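Arginine decarboxylase, A207R protein (Paramecium bursaria Chlorella virus 1, PDB 2NVA) catalyses the decarboxylation of arginine to agmatine with pyridoxal 5'-phosphate as cofactor, and is captured here with agmatine joined to that cofactor. Local coordinates at residues Y278-N283 and E313-V318; D119-Y124 and L166-I171; C136-A141 and S179-P184. One frame throughout, in Å; residues are numbered along the deposited sequence.

How the contacts relate
Contacts 2 and 3 belong to the TIM barrel that binds the cofactor, contact 1 to the mixed beta sheet of the other domain. Along the chain, contacts 2 and 3 interleave (119-124, 136-141, 166-171, 179-184), and contact 1 follows once both are closed. Barrel strands 129-133 and 170-174 link the pair: contact 2 lies at their N-terminal ends, contact 3 in the loops that leave their C-terminal ends, where the phosphate binds. The centres of contacts 2 and 3 are about 31 Å apart, those of 1 and 3 about 33 Å, and those of 1 and 2 about 56 Å, on opposite sides of the chain's centre. Only contact 3 touches the ligand.

Contact 1 of 3, residues Y278-N283 and E313-V318; sequences YEYFFN and EYVPSV
Tyr-278 and Ser-317 face each other in a parallel beta pairing, where strands 277-282 and 314-320 run side by side within the mixed sheet of the beta domain. Three backbone bonds tie the strands together. Tyr-278 N donates to Pro-316 O at 2.9 Å, Val-318 N to Tyr-278 O at 2.8 Å, and Tyr-280 N to Val-318 O at 2.9 Å. Tyr-278 thus spends both its N-H and its carbonyl on the two residues that flank Ser-317, as a parallel pair requires. Strand 262-274 runs antiparallel along the far edge of 277-282, and strand 331-337 does the same for 314-320.

Tyr-278 and Ser-317 share one face of the sheet, Glu-279 and Val-318 the other. With CG of Tyr-278 beside its own backbone N (chi1 -66°), the ring lies back under Val-315. The valine's CG2 sits over one ring face in a CH-pi contact, 3.8 Å from the centroid of the Tyr-278 ring and 17° off its normal, displaced toward the CD2 rim. On the other face of the sheet, Glu-279 turns its carboxylate to Arg-272 in a salt bridge. The Tyr-280 ring presents its edge to Ser-317, CE2 of the tyrosine being 3.8 Å from CB of the serine. One water bridges their hydroxyls, 2.8 Å from Tyr-280 OH and 2.7 Å from Ser-317 OG, while Leu-339 N also bonds to Tyr-280 OH.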
loop_
_atom_site.group_PDB
_atom_site.type_symbol
_atom_site.label_atom_id
_atom_site.label_comp_id
_atom_site.label_asym_id
_atom_site.label_seq_id
_atom_site.Cartn_x
_atom_site.Cartn_y
_atom_site.Cartn_z
ATOM N N TYR A 278 9.786 22.285 -12.519
ATOM C CA TYR A 278 10.159 21.102 -13.285
ATOM C C TYR A 278 9.554 19.858 -12.677
ATOM O O TYR A 278 9.970 19.421 -11.612
ATOM C CB TYR A 278 11.680 20.973 -13.356
ATOM C CG TYR A 278 12.315 22.097 -14.155
ATOM C CD1 TYR A 278 12.882 21.852 -15.403
ATOM C CD2 TYR A 278 12.328 23.408 -13.668
ATOM C CE1 TYR A 278 13.453 22.883 -16.153
ATOM C CE2 TYR A 278 12.893 24.450 -14.406
ATOM C CZ TYR A 278 13.455 24.185 -15.644
ATOM O OH TYR A 278 14.033 25.203 -16.381
ATOM N N GLU A 279 8.577 19.289 -13.381
ATOM C CA GLU A 279 7.837 18.139 -12.874
ATOM C C GLU A 279 8.276 16.865 -13.591
ATOM O O GLU A 279 8.311 16.825 -14.815
ATOM C CB GLU A 279 6.330 18.364 -13.052
ATOM C CG GLU A 279 5.798 19.629 -12.359
ATOM C CD GLU A 279 4.408 20.056 -12.825
ATOM O OE1 GLU A 279 4.044 19.792 -13.987
ATOM O OE2 GLU A 279 3.693 20.699 -12.028
ATOM N N TYR A 280 8.625 15.841 -12.816
ATOM C CA TYR A 280 9.125 14.587 -13.378
ATOM C C TYR A 280 8.299 13.415 -12.907
ATOM O O TYR A 280 7.830 13.398 -11.767
ATOM C CB TYR A 280 10.574 14.352 -12.965
ATOM C CG TYR A 280 11.483 15.501 -13.316
ATOM C CD1 TYR A 280 11.893 15.716 -14.637
ATOM C CD2 TYR A 280 11.933 16.375 -12.327
ATOM C CE1 TYR A 280 12.738 16.782 -14.959
ATOM C CE2 TYR A 280 12.768 17.451 -12.637
ATOM C CZ TYR A 280 13.173 17.641 -13.958
ATOM O OH TYR A 280 14.012 18.692 -14.252
ATOM N N PHE A 281 8.141 12.432 -13.789
ATOM C CA PHE A 281 7.453 11.203 -13.444
ATOM C C PHE A 281 8.445 10.067 -13.560
ATOM O O PHE A 281 9.191 9.999 -14.532
ATOM C CB PHE A 281 6.265 10.980 -14.379
ATOM C CG PHE A 281 5.134 11.907 -14.106
ATOM C CD1 PHE A 281 3.994 11.454 -13.461
ATOM C CD2 PHE A 281 5.235 13.253 -14.435
ATOM C CE1 PHE A 281 2.928 12.342 -13.191
ATOM C CE2 PHE A 281 4.187 14.150 -14.158
ATOM C CZ PHE A 281 3.044 13.689 -13.534
ATOM N N PHE A 282 8.458 9.207 -12.543
ATOM C CA PHE A 282 9.413 8.087 -12.443
ATOM C C PHE A 282 8.736 6.745 -12.624
ATOM O O PHE A 282 7.527 6.642 -12.428
ATOM C CB PHE A 282 10.110 8.118 -11.084
ATOM C CG PHE A 282 11.026 9.305 -10.925
ATOM C CD1 PHE A 282 12.397 9.196 -11.230
ATOM C CD2 PHE A 282 10.516 10.547 -10.519
ATOM C CE1 PHE A 282 13.241 10.295 -11.103
ATOM C CE2 PHE A 282 11.351 11.656 -10.404
ATOM C CZ PHE A 282 12.722 11.526 -10.690
ATOM N N ASN A 283 9.510 5.717 -12.978
ATOM C CA ASN A 283 8.942 4.365 -13.066
ATOM C C ASN A 283 8.876 3.673 -11.694
ATOM O O ASN A 283 9.052 2.450 -11.571
ATOM C CB ASN A 283 9.644 3.507 -14.135
ATOM C CG ASN A 283 11.133 3.278 -13.847
ATOM O OD1 ASN A 283 11.714 3.859 -12.922
ATOM N ND2 ASN A 283 11.746 2.402 -14.633
ATOM N N GLU A 313 23.267 24.574 -12.620
ATOM C CA GLU A 313 22.164 25.332 -12.014
ATOM C C GLU A 313 21.137 24.337 -11.451
ATOM O O GLU A 313 20.733 23.424 -12.160
ATOM C CB GLU A 313 21.505 26.206 -13.091
ATOM C CG GLU A 313 20.240 26.952 -12.629
ATOM C CD GLU A 313 19.353 27.406 -13.780
ATOM O OE1 GLU A 313 19.632 27.080 -14.958
ATOM O OE2 GLU A 313 18.357 28.113 -13.517
ATOM N N TYR A 314 20.726 24.501 -10.192
ATOM C CA TYR A 314 19.644 23.661 -9.649
ATOM C C TYR A 314 18.321 24.353 -9.915
ATOM O O TYR A 314 18.251 25.582 -9.875
ATOM C CB TYR A 314 19.815 23.432 -8.145
ATOM C CG TYR A 314 20.793 22.337 -7.758
ATOM C CD1 TYR A 314 21.978 22.137 -8.468
ATOM C CD2 TYR A 314 20.534 21.505 -6.670
ATOM C CE1 TYR A 314 22.898 21.134 -8.094
ATOM C CE2 TYR A 314 21.432 20.497 -6.289
ATOM C CZ TYR A 314 22.604 20.313 -7.007
ATOM O OH TYR A 314 23.477 19.315 -6.604
ATOM N N VAL A 315 17.284 23.566 -10.186
ATOM C CA VAL A 315 15.967 24.117 -10.507
ATOM C C VAL A 315 14.919 23.508 -9.572
ATOM O O VAL A 315 15.130 22.418 -9.034
ATOM C CB VAL A 315 15.600 23.898 -11.996
ATOM C CG1 VAL A 315 16.553 24.693 -12.913
ATOM C CG2 VAL A 315 15.596 22.399 -12.362
ATOM N N PRO A 316 13.794 24.219 -9.355
ATOM C CA PRO A 316 12.810 23.642 -8.432
ATOM C C PRO A 316 12.066 22.477 -9.094
ATOM O O PRO A 316 11.504 22.641 -10.176
ATOM C CB PRO A 316 11.876 24.810 -8.107
ATOM C CG PRO A 316 12.143 25.859 -9.164
ATOM C CD PRO A 316 13.394 25.535 -9.891
ATOM N N SER A 317 12.099 21.320 -8.440
ATOM C CA SER A 317 11.647 20.061 -9.040
ATOM C C SER A 317 10.543 19.417 -8.215
ATOM O O SER A 317 10.502 19.573 -6.989
ATOM C CB SER A 317 12.836 19.093 -9.159
ATOM O OG SER A 317 13.907 19.719 -9.865
ATOM N N VAL A 318 9.670 18.678 -8.892
ATOM C CA VAL A 318 8.641 17.880 -8.215
ATOM C C VAL A 318 8.807 16.450 -8.721
ATOM O O VAL A 318 8.840 16.226 -9.934
ATOM C CB VAL A 318 7.207 18.390 -8.511
ATOM C CG1 VAL A 318 6.197 17.685 -7.610
ATOM C CG2 VAL A 318 7.123 19.886 -8.306
HETATM O O HOH W 1 15.521 19.021 -11.969
#

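Contact 2 of 3, residues D119-Y124 and L166-I171; sequences DKIHTY and LDIEVI
His-122, on helix 115-124 of the TIM barrel, reaches across to Leu-166, just where helix 156-165 ends in a Schellman motif with Asp-167 as its C-prime residue. Its CB packs against CD1 of Leu-166 at 4.0 Å. CG then stands anti to the histidine's backbone N (chi1 -179°), which carries the ring outward from the helix and beneath the leucine. There CD2 of Leu-166 lies over the middle of the imidazole face, 4.1 Å from the centroid of the His-122 ring, a CH-pi contact. Next to CG, ND1 donates to the carbonyl O of Leu-166 at 3.0 Å. The bond is bent, with 136° at the hydrogen: it uses a lone pair in the carbonyl plane, but the oxygen lies 21° out of the imidazole plane. Farther out, CE1 of His-122 is 3.6 Å from the same Leu-166 O. The ring thereby links the outer helix to the turn that leads into strand 170-174.

Leu-166 CD1 also touches Asp-119 OD1, 3.8 Å away, an oxygen whose polar partner is Tyr-162 OH. Deeper in, the two isoleucines pack at about a right angle and both rest on Met-130 of strand 129-133; they meet where Ile-121 CG2 comes within 3.7 Å of Ile-168 CD1.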
loop_
_atom_site.group_PDB
_atom_site.type_symbol
_atom_site.label_atom_id
_atom_site.label_comp_id
_atom_site.label_asym_id
_atom_site.label_seq_id
_atom_site.Cartn_x
_atom_site.Cartn_y
_atom_site.Cartn_z
ATOM N N ASP A 119 -5.779 -17.819 26.211
ATOM C CA ASP A 119 -6.744 -18.897 25.945
ATOM C C ASP A 119 -6.332 -19.691 24.706
ATOM O O ASP A 119 -6.337 -20.920 24.729
ATOM C CB ASP A 119 -8.151 -18.343 25.717
ATOM C CG ASP A 119 -8.774 -17.790 26.974
ATOM O OD1 ASP A 119 -8.369 -18.211 28.075
ATOM O OD2 ASP A 119 -9.668 -16.921 26.856
ATOM N N LYS A 120 -5.976 -18.978 23.635
ATOM C CA LYS A 120 -5.550 -19.611 22.386
ATOM C C LYS A 120 -4.315 -20.467 22.613
ATOM O O LYS A 120 -4.246 -21.599 22.128
ATOM C CB LYS A 120 -5.251 -18.557 21.312
ATOM C CG LYS A 120 -6.473 -18.103 20.539
ATOM C CD LYS A 120 -6.066 -17.251 19.337
ATOM C CE LYS A 120 -5.846 -15.821 19.728
ATOM N NZ LYS A 120 -5.302 -15.011 18.596
ATOM N N ILE A 121 -3.350 -19.916 23.342
ATOM C CA ILE A 121 -2.101 -20.627 23.663
ATOM C C ILE A 121 -2.400 -21.910 24.429
ATOM O O ILE A 121 -1.910 -22.983 24.075
ATOM C CB ILE A 121 -1.124 -19.721 24.462
ATOM C CG1 ILE A 121 -0.661 -18.533 23.604
ATOM C CG2 ILE A 121 0.076 -20.528 25.049
ATOM C CD1 ILE A 121 0.257 -18.895 22.419
ATOM N N HIS A 122 -3.217 -21.783 25.470
ATOM C CA HIS A 122 -3.602 -22.923 26.296
ATOM C C HIS A 122 -4.169 -24.058 25.445
ATOM O O HIS A 122 -3.789 -25.224 25.615
ATOM C CB HIS A 122 -4.616 -22.498 27.358
ATOM C CG HIS A 122 -5.031 -23.618 28.260
ATOM N ND1 HIS A 122 -4.210 -24.114 29.250
ATOM C CD2 HIS A 122 -6.161 -24.360 28.301
ATOM C CE1 HIS A 122 -4.822 -25.112 29.868
ATOM N NE2 HIS A 122 -6.011 -25.278 29.313
ATOM N N THR A 123 -5.063 -23.710 24.522
ATOM C CA THR A 123 -5.755 -24.706 23.709
ATOM C C THR A 123 -4.866 -25.297 22.598
ATOM O O THR A 123 -4.892 -26.510 22.368
ATOM C CB THR A 123 -7.077 -24.158 23.130
ATOM O OG1 THR A 123 -7.896 -23.657 24.200
ATOM C CG2 THR A 123 -7.845 -25.245 22.375
ATOM N N TYR A 124 -4.049 -24.456 21.958
ATOM C CA TYR A 124 -3.385 -24.821 20.694
ATOM C C TYR A 124 -1.865 -24.921 20.708
ATOM O O TYR A 124 -1.278 -25.550 19.823
ATOM C CB TYR A 124 -3.803 -23.854 19.575
ATOM C CG TYR A 124 -5.272 -23.913 19.326
ATOM C CD1 TYR A 124 -5.836 -25.009 18.665
ATOM C CD2 TYR A 124 -6.115 -22.908 19.794
ATOM C CE1 TYR A 124 -7.205 -25.100 18.456
ATOM C CE2 TYR A 124 -7.489 -22.978 19.582
ATOM C CZ TYR A 124 -8.025 -24.085 18.915
ATOM O OH TYR A 124 -9.380 -24.173 18.703
ATOM N N LEU A 166 -3.476 -20.912 33.779
ATOM C CA LEU A 166 -3.550 -21.792 32.606
ATOM C C LEU A 166 -2.282 -22.623 32.370
ATOM O O LEU A 166 -2.151 -23.261 31.322
ATOM C CB LEU A 166 -3.903 -20.990 31.344
ATOM C CG LEU A 166 -5.281 -20.322 31.261
ATOM C CD1 LEU A 166 -5.401 -19.549 29.947
ATOM C CD2 LEU A 166 -6.410 -21.335 31.401
ATOM N N ASP A 167 -1.374 -22.629 33.346
ATOM C CA ASP A 167 -0.139 -23.403 33.252
ATOM C C ASP A 167 0.697 -22.968 32.048
ATOM O O ASP A 167 1.353 -23.798 31.401
ATOM C CB ASP A 167 -0.437 -24.908 33.199
ATOM C CG ASP A 167 -0.893 -25.447 34.537
ATOM O OD1 ASP A 167 -0.487 -24.884 35.591
ATOM O OD2 ASP A 167 -1.627 -26.463 34.564
ATOM N N ILE A 168 0.652 -21.666 31.771
ATOM C CA ILE A 168 1.441 -21.033 30.700
ATOM C C ILE A 168 2.708 -20.422 31.286
ATOM O O ILE A 168 2.640 -19.636 32.234
ATOM C CB ILE A 168 0.632 -19.927 29.955
ATOM C CG1 ILE A 168 -0.613 -20.480 29.237
ATOM C CG2 ILE A 168 1.537 -19.187 28.941
ATOM C CD1 ILE A 168 -0.363 -21.802 28.509
ATOM N N GLU A 169 3.858 -20.807 30.734
ATOM C CA GLU A 169 5.155 -20.351 31.216
ATOM C C GLU A 169 5.459 -18.968 30.648
ATOM O O GLU A 169 5.670 -18.831 29.445
ATOM C CB GLU A 169 6.220 -21.354 30.772
ATOM C CG GLU A 169 7.619 -21.126 31.340
ATOM C CD GLU A 169 8.626 -22.168 30.839
ATOM O OE1 GLU A 169 9.829 -22.086 31.221
ATOM O OE2 GLU A 169 8.225 -23.060 30.056
ATOM N N VAL A 170 5.448 -17.945 31.498
ATOM C CA VAL A 170 5.874 -16.603 31.084
ATOM C C VAL A 170 7.377 -16.465 31.367
ATOM O O VAL A 170 7.807 -16.530 32.527
ATOM C CB VAL A 170 5.064 -15.486 31.783
ATOM C CG1 VAL A 170 5.620 -14.110 31.414
ATOM C CG2 VAL A 170 3.578 -15.573 31.393
ATOM N N ILE A 171 8.171 -16.293 30.311
ATOM C CA ILE A 171 9.627 -16.285 30.445
ATOM C C ILE A 171 10.269 -14.887 30.345
ATOM O O ILE A 171 11.483 -14.744 30.507
ATOM C CB ILE A 171 10.320 -17.250 29.442
ATOM C CG1 ILE A 171 10.097 -16.800 27.987
ATOM C CG2 ILE A 171 9.880 -18.690 29.701
ATOM C CD1 ILE A 171 11.081 -17.421 26.999
#

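Contact 3 of 3, residues C136-A141 and S179-P184; sequences CDDPNA and SGSRNP. With PL2 ((4-{[(4-{[amino(imino)methyl]amino}butyl)amino]methyl}-5-hydroxy-6-methylpyridin-3-yl)methyl dihydrogen phosphate), chain I.
The carboxylate of Asp-138 carries a different neighbour on each face. On one side is CB of Asn-183, 3.3 Å from Asp-138 OD1, with the asparagine's amide plane turned 76° from the carboxylate. From the other side comes the backbone N of Asn-140, 2.9 Å from Asp-138 OD1 and 60° out of the carboxylate plane, closing an Asx turn. This sits inside a type I beta turn from Asp-138 to Ala-141. The remaining oxygen holds the other loop: Ser-181 OG donates to Asp-138 OD2 at 2.7 Å, on the anti side and tilted out of the plane toward Asn-183. A water also donates to Asp-138 OD2 at 2.7 Å and accepts from the backbone N of Arg-182 at 2.8 Å. Each oxygen therefore has at least one N-H or O-H directed at it, and the extended Asp-138 side chain, with CG opposite its backbone N (chi1 168°), spans the gap between the loops.

Closer to the cofactor the two loops meet through their backbones, Ala-141 CA making a C-H...O contact of 3.5 Å with Gly-180 O. Ser-179 then turns the other way, into the active site. Its OG donates to phosphate oxygen OP2 of the pyridoxal phosphate-agmatine adduct at 2.7 Å and also bonds to Arg-255, which binds the cofactor too. Gly-180 N lies 3.6 Å from OP2.

Both loops leave the C-terminal ends of adjacent parallel barrel strands, 129-133 and 170-174. Helix 184-204 backs them, with Ala-186 against Asp-138 and Tyr-187 against Ser-181, while Met-230 of helix 229-241 also touches Ser-181.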
loop_
_atom_site.group_PDB
_atom_site.type_symbol
_atom_site.label_atom_id
_atom_site.label_comp_id
_atom_site.label_asym_id
_atom_site.label_seq_id
_atom_site.Cartn_x
_atom_site.Cartn_y
_atom_site.Cartn_z
ATOM N N CYS A 136 4.876 0.891 26.234
ATOM C CA CYS A 136 5.786 1.945 26.686
ATOM C C CYS A 136 6.167 2.793 25.478
ATOM O O CYS A 136 7.079 2.423 24.722
ATOM C CB CYS A 136 7.071 1.352 27.289
ATOM S SG CYS A 136 6.917 0.355 28.782
ATOM N N ASP A 137 5.495 3.917 25.276
ATOM C CA ASP A 137 5.650 4.648 24.020
ATOM C C ASP A 137 6.803 5.653 24.016
ATOM O O ASP A 137 7.114 6.271 25.033
ATOM C CB ASP A 137 4.374 5.411 23.656
ATOM C CG ASP A 137 3.155 4.514 23.518
ATOM O OD1 ASP A 137 3.279 3.269 23.564
ATOM O OD2 ASP A 137 2.053 5.084 23.335
ATOM N N ASP A 138 7.410 5.817 22.846
ATOM C CA ASP A 138 8.233 6.986 22.575
ATOM C C ASP A 138 7.303 7.956 21.853
ATOM O O ASP A 138 6.900 7.686 20.713
ATOM C CB ASP A 138 9.413 6.612 21.670
ATOM C CG ASP A 138 10.141 7.839 21.105
ATOM O OD1 ASP A 138 9.892 8.971 21.582
ATOM O OD2 ASP A 138 10.935 7.664 20.162
ATOM N N PRO A 139 6.962 9.081 22.493
ATOM C CA PRO A 139 6.029 9.996 21.821
ATOM C C PRO A 139 6.584 10.666 20.555
ATOM O O PRO A 139 5.808 11.207 19.757
ATOM C CB PRO A 139 5.725 11.045 22.899
ATOM C CG PRO A 139 6.858 10.992 23.839
ATOM C CD PRO A 139 7.367 9.573 23.820
ATOM N N ASN A 140 7.900 10.623 20.367
ATOM C CA ASN A 140 8.520 11.178 19.173
ATOM C C ASN A 140 8.869 10.139 18.108
ATOM O O ASN A 140 9.486 10.489 17.100
ATOM C CB ASN A 140 9.788 11.961 19.544
ATOM C CG ASN A 140 9.493 13.197 20.376
ATOM O OD1 ASN A 140 9.102 13.099 21.541
ATOM N ND2 ASN A 140 9.697 14.369 19.788
ATOM N N ALA A 141 8.475 8.880 18.307
ATOM C CA ALA A 141 8.756 7.832 17.323
ATOM C C ALA A 141 8.038 8.119 16.009
ATOM O O ALA A 141 6.932 8.676 16.009
ATOM C CB ALA A 141 8.355 6.458 17.871
ATOM N N SER A 179 8.278 2.531 15.970
ATOM C CA SER A 179 9.187 2.349 14.850
ATOM C C SER A 179 9.817 3.691 14.452
ATOM O O SER A 179 9.104 4.680 14.227
ATOM C CB SER A 179 8.457 1.698 13.664
ATOM O OG SER A 179 9.407 1.205 12.712
ATOM N N GLY A 180 11.144 3.717 14.363
ATOM C CA GLY A 180 11.895 4.922 14.019
ATOM C C GLY A 180 12.022 5.821 15.232
ATOM O O GLY A 180 11.460 6.930 15.263
ATOM N N SER A 181 12.767 5.360 16.226
ATOM C CA SER A 181 12.929 6.074 17.481
ATOM C C SER A 181 14.342 6.628 17.616
ATOM O O SER A 181 15.323 5.921 17.355
ATOM C CB SER A 181 12.647 5.144 18.662
ATOM O OG SER A 181 12.872 5.820 19.881
ATOM N N ARG A 182 14.417 7.897 18.001
ATOM C CA ARG A 182 15.689 8.568 18.283
ATOM C C ARG A 182 15.623 9.219 19.672
ATOM O O ARG A 182 16.248 10.243 19.935
ATOM C CB ARG A 182 16.006 9.584 17.183
ATOM C CG ARG A 182 16.184 8.957 15.803
ATOM C CD ARG A 182 16.955 9.887 14.886
ATOM N NE ARG A 182 17.431 9.238 13.665
ATOM C CZ ARG A 182 16.730 9.149 12.539
ATOM N NH1 ARG A 182 15.497 9.652 12.457
ATOM N NH2 ARG A 182 17.259 8.569 11.470
ATOM N N ASN A 183 14.866 8.589 20.563
ATOM C CA ASN A 183 14.668 9.092 21.913
ATOM C C ASN A 183 15.243 8.096 22.926
ATOM O O ASN A 183 14.556 7.125 23.287
ATOM C CB ASN A 183 13.157 9.285 22.141
ATOM C CG ASN A 183 12.806 9.775 23.552
ATOM O OD1 ASN A 183 11.636 10.007 23.849
ATOM N ND2 ASN A 183 13.792 9.927 24.406
ATOM N N PRO A 184 16.491 8.320 23.392
ATOM C CA PRO A 184 17.090 7.336 24.309
ATOM C C PRO A 184 16.365 7.186 25.659
ATOM O O PRO A 184 16.357 6.095 26.232
ATOM C CB PRO A 184 18.519 7.858 24.500
ATOM C CG PRO A 184 18.400 9.339 24.256
ATOM C CD PRO A 184 17.414 9.448 23.128
HETATM N N1 PL2 I . 9.382 -5.884 16.424
HETATM C C2 PL2 I . 8.052 -5.722 16.335
HETATM C C2A PL2 I . 7.108 -6.608 17.172
HETATM C C3 PL2 I . 7.552 -4.737 15.473
HETATM O O3 PL2 I . 6.203 -4.581 15.414
HETATM C C4 PL2 I . 8.409 -3.917 14.711
HETATM C C4A PL2 I . 7.894 -2.820 13.732
HETATM C C5 PL2 I . 9.791 -4.147 14.864
HETATM C C6 PL2 I . 10.240 -5.134 15.721
HETATM P P PL2 I . 12.076 -1.272 13.518
HETATM N N PL2 I . 6.575 -2.277 14.128
HETATM C CA PL2 I . 5.752 -1.957 12.953
HETATM C CG PL2 I . 5.563 -0.555 10.853
HETATM O OP2 PL2 I . 11.801 0.307 13.608
HETATM O OP3 PL2 I . 12.164 -1.627 11.932
HETATM O OP1 PL2 I . 13.311 -1.664 14.258
HETATM O OP4 PL2 I . 10.725 -1.924 14.103
HETATM C C5M PL2 I . 10.818 -3.304 14.080
HETATM C CB PL2 I . 6.469 -0.961 12.017
HETATM C CD PL2 I . 6.264 0.472 9.933
HETATM N NE PL2 I . 5.341 0.712 8.800
HETATM C CZ PL2 I . 5.653 1.306 7.639
HETATM N NH2 PL2 I . 4.695 1.438 6.690
HETATM N NH1 PL2 I . 6.887 1.769 7.418
HETATM O O HOH W 2 12.133 9.467 18.554
#